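Local structure of uncharacterized peroxidase-related protein (Silicibacter sp., 2PFX) at residues 5-11 and 178-182; 57-62 and 163-168; 95-99 and 186-191. The protein is of unknown function but, as a peroxidase-related member of the AhpD-like clan, probably acts as an oxidoreductase. One frame throughout, in Å; residues are numbered along the deposited sequence. Where two conformers were deposited one is given.

In the fold
In this all-alpha chain, two contacts fasten the terminal segments to the helical body and the third joins two helices within it. Contact 2 joins helix 48-63 to helix 155-178, its centre about 8 Å from the chain centre. Contact 1 pairs loop 5-11 with 178-182, where helix 155-178 ends, and in sequence encloses contact 2. Contact 3 sets the C-terminal tail 186-191, just after 178-182, on helix 87-101; its segments alternate in sequence with those of contacts 1 and 2. The centres lie 20 to 22 Å apart. Contacts 1 and 2 meet the second subunit, and contacts 1 and 3 the third, so both terminal segments are held close to subunit interfaces of the six-chain assembly.

Contact 1. Residues 5-11 and 178-182; sequences PKEPTAL and TAMMP
A Schellman motif closes helix 155-178, with Ala179 at positive phi, and the N-terminal loop lies against the chain as it leaves this helix end. Two backbone hydrogen bonds join the segments: Met181 N gives to Pro8 O at 2.8 Å and Ala10 N to Thr178 O at 2.9 Å, both close to straight. Pro8 O also takes a CA-H...O contact from Met180 CA. A water completes the link, donating to Lys6 O and to Ala179 O. The loop turns sharply here, with a cis peptide before Pro8 and an ST turn in which Thr9 OG1 accepts from Leu11 N. With OG1 used inside the loop, Thr9 meets the helix end through carbon: CB lies 3.3 Å from Thr178 O, and CG2 lies 3.7 Å from Thr178 OG1, whose own bond goes back to Val174 O. The selenomethionine Met181 carries the apolar part. In the conformer given, bends at chi2 (-60°) and chi3 (-67°) fold its chain across the Pro5 ring, so that Met181 CG is 3.7 Å from Pro5 CB and Met181 CE 3.8 Å from Pro5 CG. Glu7 crosses it at about a right angle, CG against Met181 CB, while Glu7 OE1 reaches Asn39. Beyond Ala10, whose CB meets Ala179 CB at 3.7 Å, Arg145 of the second subunit packs on both alanines. Every direct hydrogen bond across the contact runs between main-chain atoms, and the side chains add apolar packing; the pairing therefore probably depends on the path of the loop, to which the cis proline and the ST turn contribute.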
loop_
_atom_site.group_PDB
_atom_site.type_symbol
_atom_site.label_atom_id
_atom_site.label_comp_id
_atom_site.label_asym_id
_atom_site.label_seq_id
_atom_site.Cartn_x
_atom_site.Cartn_y
_atom_site.Cartn_z
ATOM N N PRO A 5 18.052 20.668 -15.165
ATOM C CA PRO A 5 16.666 20.460 -15.607
ATOM C C PRO A 5 16.156 21.640 -16.431
ATOM O O PRO A 5 16.445 22.797 -16.142
ATOM C CB PRO A 5 15.870 20.377 -14.302
ATOM C CG PRO A 5 16.866 19.982 -13.268
ATOM C CD PRO A 5 18.160 20.605 -13.696
ATOM N N LYS A 6 15.389 21.278 -17.453
ATOM C CA LYS A 6 14.651 22.270 -18.215
ATOM C C LYS A 6 13.606 22.925 -17.295
ATOM O O LYS A 6 13.004 22.275 -16.447
ATOM C CB LYS A 6 14.002 21.647 -19.442
ATOM C CG LYS A 6 14.198 22.405 -20.742
ATOM C CD LYS A 6 12.873 22.840 -21.350
ATOM C CE LYS A 6 12.064 21.689 -21.915
ATOM N NZ LYS A 6 11.804 21.755 -23.384
ATOM N N GLU A 7 13.449 24.219 -17.528
ATOM C CA GLU A 7 12.431 25.081 -16.991
ATOM C C GLU A 7 11.592 25.665 -18.116
ATOM O O GLU A 7 12.051 25.831 -19.242
ATOM C CB GLU A 7 13.048 26.187 -16.144
ATOM C CG GLU A 7 13.845 25.688 -14.972
ATOM C CD GLU A 7 14.361 26.750 -14.031
ATOM O OE1 GLU A 7 13.645 27.731 -13.722
ATOM O OE2 GLU A 7 15.525 26.614 -13.576
ATOM N N PRO A 8 10.333 25.966 -17.827
ATOM C CA PRO A 8 9.749 25.649 -16.519
ATOM C C PRO A 8 9.330 24.189 -16.343
ATOM O O PRO A 8 9.213 23.784 -15.176
ATOM C CB PRO A 8 8.515 26.544 -16.497
ATOM C CG PRO A 8 8.153 26.772 -17.918
ATOM C CD PRO A 8 9.427 26.687 -18.727
ATOM N N THR A 9 9.131 23.413 -17.400
ATOM C CA THR A 9 8.883 21.976 -17.323
ATOM C C THR A 9 9.821 21.242 -18.285
ATOM O O THR A 9 10.573 21.895 -19.005
ATOM C CB THR A 9 7.441 21.574 -17.666
ATOM O OG1 THR A 9 7.210 21.715 -19.070
ATOM C CG2 THR A 9 6.439 22.517 -16.998
ATOM N N ALA A 10 9.741 19.925 -18.292
ATOM C CA ALA A 10 10.491 19.138 -19.265
ATOM C C ALA A 10 9.758 19.026 -20.603
ATOM O O ALA A 10 10.247 18.362 -21.532
ATOM C CB ALA A 10 10.778 17.737 -18.729
ATOM N N LEU A 11 8.588 19.635 -20.736
ATOM C CA LEU A 11 7.849 19.611 -21.987
ATOM C C LEU A 11 8.250 20.727 -22.929
ATOM O O LEU A 11 8.490 21.856 -22.524
ATOM C CB LEU A 11 6.333 19.717 -21.712
ATOM C CG LEU A 11 5.747 18.530 -20.940
ATOM C CD1 LEU A 11 4.239 18.663 -20.887
ATOM C CD2 LEU A 11 6.116 17.169 -21.521
ATOM N N THR A 178 5.040 16.596 -15.272
ATOM C CA THR A 178 5.714 17.339 -16.335
ATOM C C THR A 178 7.140 17.756 -15.996
ATOM O O THR A 178 7.799 18.454 -16.774
ATOM C CB THR A 178 4.902 18.587 -16.718
ATOM O OG1 THR A 178 4.819 19.505 -15.620
ATOM C CG2 THR A 178 3.485 18.174 -17.104
ATOM N N ALA A 179 7.613 17.331 -14.830
ATOM C CA ALA A 179 8.901 17.711 -14.294
ATOM C C ALA A 179 9.011 19.225 -14.199
ATOM O O ALA A 179 10.007 19.840 -14.580
ATOM C CB ALA A 179 10.016 17.114 -15.131
HETATM N N MSE A 180 7.964 19.827 -13.644
HETATM C CA MSE A 180 7.919 21.267 -13.420
HETATM C C MSE A 180 8.920 21.678 -12.356
HETATM O O MSE A 180 8.978 21.117 -11.257
HETATM C CB MSE A 180 6.515 21.704 -13.005
HETATM C CG MSE A 180 6.323 23.205 -13.025
HETATM SE SE MSE A 180 4.567 23.647 -12.422
HETATM C CE MSE A 180 3.663 23.051 -14.003
HETATM N N MSE A 181 9.735 22.685 -12.684
HETATM C CA MSE A 181 10.808 23.036 -11.754
HETATM C C MSE A 181 10.532 24.304 -10.983
HETATM O O MSE A 181 10.177 25.337 -11.562
HETATM C CB MSE A 181 12.096 23.178 -12.576
HETATM C CG MSE A 181 12.723 21.846 -12.938
HETATM SE SE MSE A 181 13.213 20.751 -11.435
HETATM C CE MSE A 181 14.604 21.988 -10.889
ATOM N N PRO A 182 10.689 24.280 -9.667
ATOM C CA PRO A 182 10.507 25.545 -8.925
ATOM C C PRO A 182 11.632 26.553 -9.130
ATOM O O PRO A 182 12.810 26.257 -9.336
ATOM C CB PRO A 182 10.434 25.034 -7.488
ATOM C CG PRO A 182 11.320 23.827 -7.505
ATOM C CD PRO A 182 11.021 23.133 -8.807
HETATM O O HOH W 1 12.325 19.755 -15.805
#

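Contact 2. Residues 57-62 and 163-168; sequences MYNDLM and NVTGFF
The short helical segments 57-62 and 163-168 come within 10.2 Å axis to axis, their N-to-C directions 143° apart, a roughly antiparallel pair in which Leu61 and Val164 have the nearest CA atoms, 6.1 Å apart. This is helix-to-helix packing in the all-alpha, AhpD-like chain, and no hydrogen bond crosses it. Phe167 is the residue around which helix 48-63 closes. Its CG stands anti to the backbone N (chi1 -175°), which sends the ring across to the other helix, between Met57 and Tyr58. The selenium of Met57 lies obliquely to this ring, 3.6 Å from Phe167 CD1, a Met-aromatic contact in which the two side chains run past each other in opposite directions. At the ring's edge, Tyr58 CD2 meets Phe167 CE2 at 3.6 Å, the side chains crossing at about a right angle. Beside the root of the ring, in the conformer given, Leu61 CD2 lies 3.4 Å from Phe167 CB. Outside the pair, Met170 of the second subunit packs on Phe167, and His93 meets Phe168 edge-to-face. A second Met-aromatic contact closes the other flank, where Met62, bent at chi2 and chi3, lays CG over the face of the Tyr58 ring within its own helix and brings its selenium into the plane of the Phe168 ring, 3.6 Å from Phe168 CE2 at the ring's edge.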
loop_
_atom_site.group_PDB
_atom_site.type_symbol
_atom_site.label_atom_id
_atom_site.label_comp_id
_atom_site.label_asym_id
_atom_site.label_seq_id
_atom_site.Cartn_x
_atom_site.Cartn_y
_atom_site.Cartn_z
HETATM N N MSE A 57 -8.735 30.143 -10.463
HETATM C CA MSE A 57 -9.001 29.162 -9.428
HETATM C C MSE A 57 -8.000 29.292 -8.294
HETATM O O MSE A 57 -8.425 29.313 -7.139
HETATM C CB MSE A 57 -8.961 27.760 -10.035
HETATM C CG MSE A 57 -9.224 26.708 -8.971
HETATM SE SE MSE A 57 -9.501 24.951 -9.632
HETATM C CE MSE A 57 -11.192 25.381 -10.441
ATOM N N TYR A 58 -6.698 29.373 -8.609
ATOM C CA TYR A 58 -5.704 29.536 -7.556
ATOM C C TYR A 58 -6.082 30.728 -6.672
ATOM O O TYR A 58 -6.024 30.655 -5.443
ATOM C CB TYR A 58 -4.291 29.723 -8.117
ATOM C CG TYR A 58 -3.210 29.888 -7.076
ATOM C CD1 TYR A 58 -2.873 31.048 -6.386
ATOM C CD2 TYR A 58 -2.436 28.767 -6.765
ATOM C CE1 TYR A 58 -1.882 31.144 -5.449
ATOM C CE2 TYR A 58 -1.431 28.845 -5.815
ATOM C CZ TYR A 58 -1.149 30.018 -5.161
ATOM O OH TYR A 58 -0.144 30.106 -4.217
ATOM N N ASN A 59 -6.369 31.872 -7.277
ATOM C CA ASN A 59 -6.575 33.081 -6.472
ATOM C C ASN A 59 -7.781 32.914 -5.547
ATOM O O ASN A 59 -7.710 33.232 -4.356
ATOM C CB ASN A 59 -6.702 34.312 -7.387
ATOM C CG ASN A 59 -5.344 34.761 -7.910
ATOM O OD1 ASN A 59 -4.325 34.582 -7.252
ATOM N ND2 ASN A 59 -5.330 35.318 -9.110
ATOM N N ASP A 60 -8.859 32.400 -6.116
ATOM C CA ASP A 60 -10.078 32.276 -5.316
ATOM C C ASP A 60 -9.803 31.409 -4.101
ATOM O O ASP A 60 -10.089 31.765 -2.975
ATOM C CB ASP A 60 -11.211 31.669 -6.116
ATOM C CG ASP A 60 -12.431 31.454 -5.235
ATOM O OD1 ASP A 60 -13.077 32.476 -4.948
ATOM O OD2 ASP A 60 -12.703 30.310 -4.841
ATOM N N LEU A 61 -9.180 30.254 -4.371
ATOM C CA LEU A 61 -8.948 29.309 -3.285
ATOM C C LEU A 61 -7.932 29.766 -2.257
ATOM O O LEU A 61 -8.154 29.545 -1.068
ATOM C CB LEU A 61 -8.471 28.016 -3.931
ATOM C CG LEU A 61 -9.507 27.089 -4.538
ATOM C CD1 LEU A 61 -10.095 27.457 -5.882
ATOM C CD2 LEU A 61 -8.770 25.760 -4.702
HETATM N N MSE A 62 -6.843 30.359 -2.732
HETATM C CA MSE A 62 -5.740 30.712 -1.855
HETATM C C MSE A 62 -5.838 32.114 -1.273
HETATM O O MSE A 62 -5.343 32.373 -0.160
HETATM C CB MSE A 62 -4.419 30.571 -2.617
HETATM C CG MSE A 62 -4.099 29.140 -3.017
HETATM SE SE MSE A 62 -4.346 27.779 -1.661
HETATM C CE MSE A 62 -2.662 28.195 -0.857
ATOM N N ASN A 163 -11.661 21.957 -1.041
ATOM C CA ASN A 163 -11.262 22.454 -2.370
ATOM C C ASN A 163 -9.781 22.769 -2.420
ATOM O O ASN A 163 -9.124 22.476 -3.427
ATOM C CB ASN A 163 -12.127 23.651 -2.761
ATOM C CG ASN A 163 -13.396 23.171 -3.440
ATOM O OD1 ASN A 163 -13.476 23.160 -4.669
ATOM N ND2 ASN A 163 -14.372 22.765 -2.638
ATOM N N VAL A 164 -9.243 23.356 -1.351
ATOM C CA VAL A 164 -7.813 23.620 -1.324
ATOM C C VAL A 164 -7.064 22.293 -1.436
ATOM O O VAL A 164 -6.157 22.164 -2.240
ATOM C CB VAL A 164 -7.402 24.392 -0.071
ATOM C CG1 VAL A 164 -5.891 24.473 0.063
ATOM C CG2 VAL A 164 -8.039 25.771 -0.140
ATOM N N THR A 165 -7.468 21.320 -0.633
ATOM C CA THR A 165 -6.863 20.003 -0.652
ATOM C C THR A 165 -6.931 19.380 -2.049
ATOM O O THR A 165 -5.930 18.939 -2.619
ATOM C CB THR A 165 -7.585 19.055 0.334
ATOM O OG1 THR A 165 -7.443 19.531 1.690
ATOM C CG2 THR A 165 -6.978 17.665 0.311
ATOM N N GLY A 166 -8.121 19.344 -2.647
ATOM C CA GLY A 166 -8.279 18.792 -3.991
ATOM C C GLY A 166 -7.430 19.525 -5.011
ATOM O O GLY A 166 -6.816 18.879 -5.870
ATOM N N PHE A 167 -7.387 20.846 -4.913
ATOM C CA PHE A 167 -6.584 21.639 -5.850
ATOM C C PHE A 167 -5.126 21.211 -5.822
ATOM O O PHE A 167 -4.570 21.052 -6.906
ATOM C CB PHE A 167 -6.740 23.127 -5.553
ATOM C CG PHE A 167 -6.064 24.085 -6.507
ATOM C CD1 PHE A 167 -6.467 24.251 -7.819
ATOM C CD2 PHE A 167 -4.989 24.819 -6.031
ATOM C CE1 PHE A 167 -5.798 25.142 -8.638
ATOM C CE2 PHE A 167 -4.328 25.733 -6.814
ATOM C CZ PHE A 167 -4.763 25.891 -8.114
ATOM N N PHE A 168 -4.501 20.996 -4.658
ATOM C CA PHE A 168 -3.092 20.606 -4.679
ATOM C C PHE A 168 -2.930 19.169 -5.108
ATOM O O PHE A 168 -1.850 18.786 -5.575
ATOM C CB PHE A 168 -2.401 20.895 -3.321
ATOM C CG PHE A 168 -2.199 22.418 -3.361
ATOM C CD1 PHE A 168 -1.140 22.953 -4.081
ATOM C CD2 PHE A 168 -3.101 23.247 -2.724
ATOM C CE1 PHE A 168 -0.991 24.327 -4.155
ATOM C CE2 PHE A 168 -2.945 24.627 -2.778
ATOM C CZ PHE A 168 -1.885 25.156 -3.494
#

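Contact 3. Residues 95-99 and 186-191; sequences AAVRQ and YHGQFR
Arg98 grips the carbonyl of Gln189 side-on: Arg98 NE and NH2 both donate to Gln189 O at 2.9 Å, the acceptor lying in the guanidinium plane, and a bend at chi3 (-66°) turns the group toward it. NH2 approaches in the carbonyl plane, on a lone pair. A weak third bond runs from Arg98 NE to Phe190 O. Over one face of this guanidinium lies that of Arg191, planes at 10° and centres 3.3 Å apart; Ala95 CA lies against the opposite face, toward the rim. The same grip places Arg191, its NE and NH2 both donating to His187 O. Here the C-terminal tail runs alongside helix 87-101 of the carboxymuconolactone decarboxylase family region in the same sense, Ala95 facing Tyr186 and Gln99 facing Phe190. An alanine in place of Arg98 would take away both donors to Gln189 O, probably leaving that carbonyl without its mate and the Arg191 guanidinium without the flat group stacked on it. Phe190 lies over Gln99, whose CB sits 3.6 Å from the ring centroid, 5° off the normal, in a CH-pi contact, the Gln99 chain running beside the ring with its amide nearly parallel. Further out, Glu108 forms a salt bridge with Arg191 NH1, and Glu108 of the third subunit a long, weak ion pair with Arg191 NH2; these carboxylates may offset the positive charge, to which Arg191 of the third subunit adds.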
loop_
_atom_site.group_PDB
_atom_site.type_symbol
_atom_site.label_atom_id
_atom_site.label_comp_id
_atom_site.label_asym_id
_atom_site.label_seq_id
_atom_site.Cartn_x
_atom_site.Cartn_y
_atom_site.Cartn_z
ATOM N N ALA A 95 7.993 27.711 1.169
ATOM C CA ALA A 95 8.433 29.093 1.253
ATOM C C ALA A 95 7.315 29.969 1.789
ATOM O O ALA A 95 7.506 30.789 2.684
ATOM C CB ALA A 95 8.908 29.618 -0.109
ATOM N N ALA A 96 6.127 29.755 1.215
ATOM C CA ALA A 96 4.943 30.508 1.605
ATOM C C ALA A 96 4.619 30.315 3.081
ATOM O O ALA A 96 4.318 31.294 3.774
ATOM C CB ALA A 96 3.749 30.127 0.746
ATOM N N VAL A 97 4.678 29.085 3.574
ATOM C CA VAL A 97 4.478 28.851 5.006
ATOM C C VAL A 97 5.586 29.514 5.814
ATOM O O VAL A 97 5.331 30.136 6.868
ATOM C CB VAL A 97 4.381 27.343 5.289
ATOM C CG1 VAL A 97 4.415 27.027 6.777
ATOM C CG2 VAL A 97 3.080 26.829 4.689
ATOM N N ARG A 98 6.849 29.449 5.376
ATOM C CA ARG A 98 7.908 30.089 6.159
ATOM C C ARG A 98 7.657 31.600 6.215
ATOM O O ARG A 98 7.841 32.232 7.256
ATOM C CB ARG A 98 9.297 29.797 5.588
ATOM C CG ARG A 98 9.715 28.336 5.494
ATOM C CD ARG A 98 11.195 28.253 5.257
ATOM N NE ARG A 98 11.643 28.783 3.979
ATOM C CZ ARG A 98 11.566 28.122 2.834
ATOM N NH1 ARG A 98 11.050 26.906 2.778
ATOM N NH2 ARG A 98 11.999 28.668 1.708
ATOM N N GLN A 99 7.248 32.172 5.086
ATOM C CA GLN A 99 6.947 33.591 4.980
ATOM C C GLN A 99 5.791 34.005 5.886
ATOM O O GLN A 99 5.888 34.904 6.716
ATOM C CB GLN A 99 6.594 33.953 3.535
ATOM C CG GLN A 99 6.286 35.430 3.350
ATOM C CD GLN A 99 5.759 35.739 1.964
ATOM O OE1 GLN A 99 5.434 34.846 1.184
ATOM N NE2 GLN A 99 5.676 37.030 1.645
ATOM N N TYR A 186 13.223 30.466 -4.542
ATOM C CA TYR A 186 12.460 30.041 -3.368
ATOM C C TYR A 186 13.275 29.439 -2.240
ATOM O O TYR A 186 12.957 29.599 -1.053
ATOM C CB TYR A 186 11.460 28.980 -3.815
ATOM C CG TYR A 186 10.185 29.470 -4.462
ATOM C CD1 TYR A 186 9.336 30.389 -3.876
ATOM C CD2 TYR A 186 9.801 28.975 -5.718
ATOM C CE1 TYR A 186 8.168 30.813 -4.488
ATOM C CE2 TYR A 186 8.641 29.395 -6.326
ATOM C CZ TYR A 186 7.816 30.315 -5.722
ATOM O OH TYR A 186 6.666 30.706 -6.386
ATOM N N HIS A 187 14.311 28.686 -2.588
ATOM C CA HIS A 187 14.965 27.793 -1.653
ATOM C C HIS A 187 15.545 28.563 -0.478
ATOM O O HIS A 187 15.471 28.099 0.655
ATOM C CB HIS A 187 16.089 27.003 -2.342
ATOM C CG HIS A 187 15.583 26.063 -3.381
ATOM N ND1 HIS A 187 14.956 24.880 -3.068
ATOM C CD2 HIS A 187 15.606 26.129 -4.738
ATOM C CE1 HIS A 187 14.630 24.254 -4.181
ATOM N NE2 HIS A 187 15.000 24.984 -5.214
ATOM N N GLY A 188 16.125 29.723 -0.756
ATOM C CA GLY A 188 16.830 30.457 0.261
ATOM C C GLY A 188 16.028 31.493 1.014
ATOM O O GLY A 188 16.576 32.185 1.876
ATOM N N GLN A 189 14.754 31.607 0.684
ATOM C CA GLN A 189 13.868 32.627 1.210
ATOM C C GLN A 189 13.323 32.282 2.583
ATOM O O GLN A 189 12.967 31.137 2.834
ATOM C CB GLN A 189 12.687 32.831 0.250
ATOM C CG GLN A 189 13.075 33.543 -1.031
ATOM C CD GLN A 189 11.916 33.794 -1.965
ATOM O OE1 GLN A 189 10.873 33.140 -1.952
ATOM N NE2 GLN A 189 12.096 34.787 -2.837
ATOM N N PHE A 190 13.232 33.293 3.439
ATOM C CA PHE A 190 12.501 33.118 4.685
ATOM C C PHE A 190 13.091 32.005 5.532
ATOM O O PHE A 190 12.394 31.214 6.159
ATOM C CB PHE A 190 11.010 32.849 4.395
ATOM C CG PHE A 190 10.444 33.798 3.358
ATOM C CD1 PHE A 190 10.362 35.153 3.622
ATOM C CD2 PHE A 190 10.004 33.314 2.145
ATOM C CE1 PHE A 190 9.858 36.034 2.685
ATOM C CE2 PHE A 190 9.521 34.187 1.193
ATOM C CZ PHE A 190 9.473 35.536 1.471
ATOM N N ARG A 191 14.426 31.956 5.575
ATOM C CA ARG A 191 15.091 30.949 6.378
ATOM C C ARG A 191 15.487 31.438 7.769
ATOM O O ARG A 191 16.197 30.700 8.489
ATOM C CB ARG A 191 16.349 30.447 5.666
ATOM C CG ARG A 191 16.073 29.694 4.376
ATOM C CD ARG A 191 15.402 28.363 4.664
ATOM N NE ARG A 191 15.074 27.705 3.387
ATOM C CZ ARG A 191 14.430 26.541 3.361
ATOM N NH1 ARG A 191 14.073 25.946 4.506
ATOM N NH2 ARG A 191 14.165 26.022 2.167
ATOM O OXT ARG A 191 15.093 32.559 8.136
HETATM O O HOH W 2 10.472 32.674 8.167
#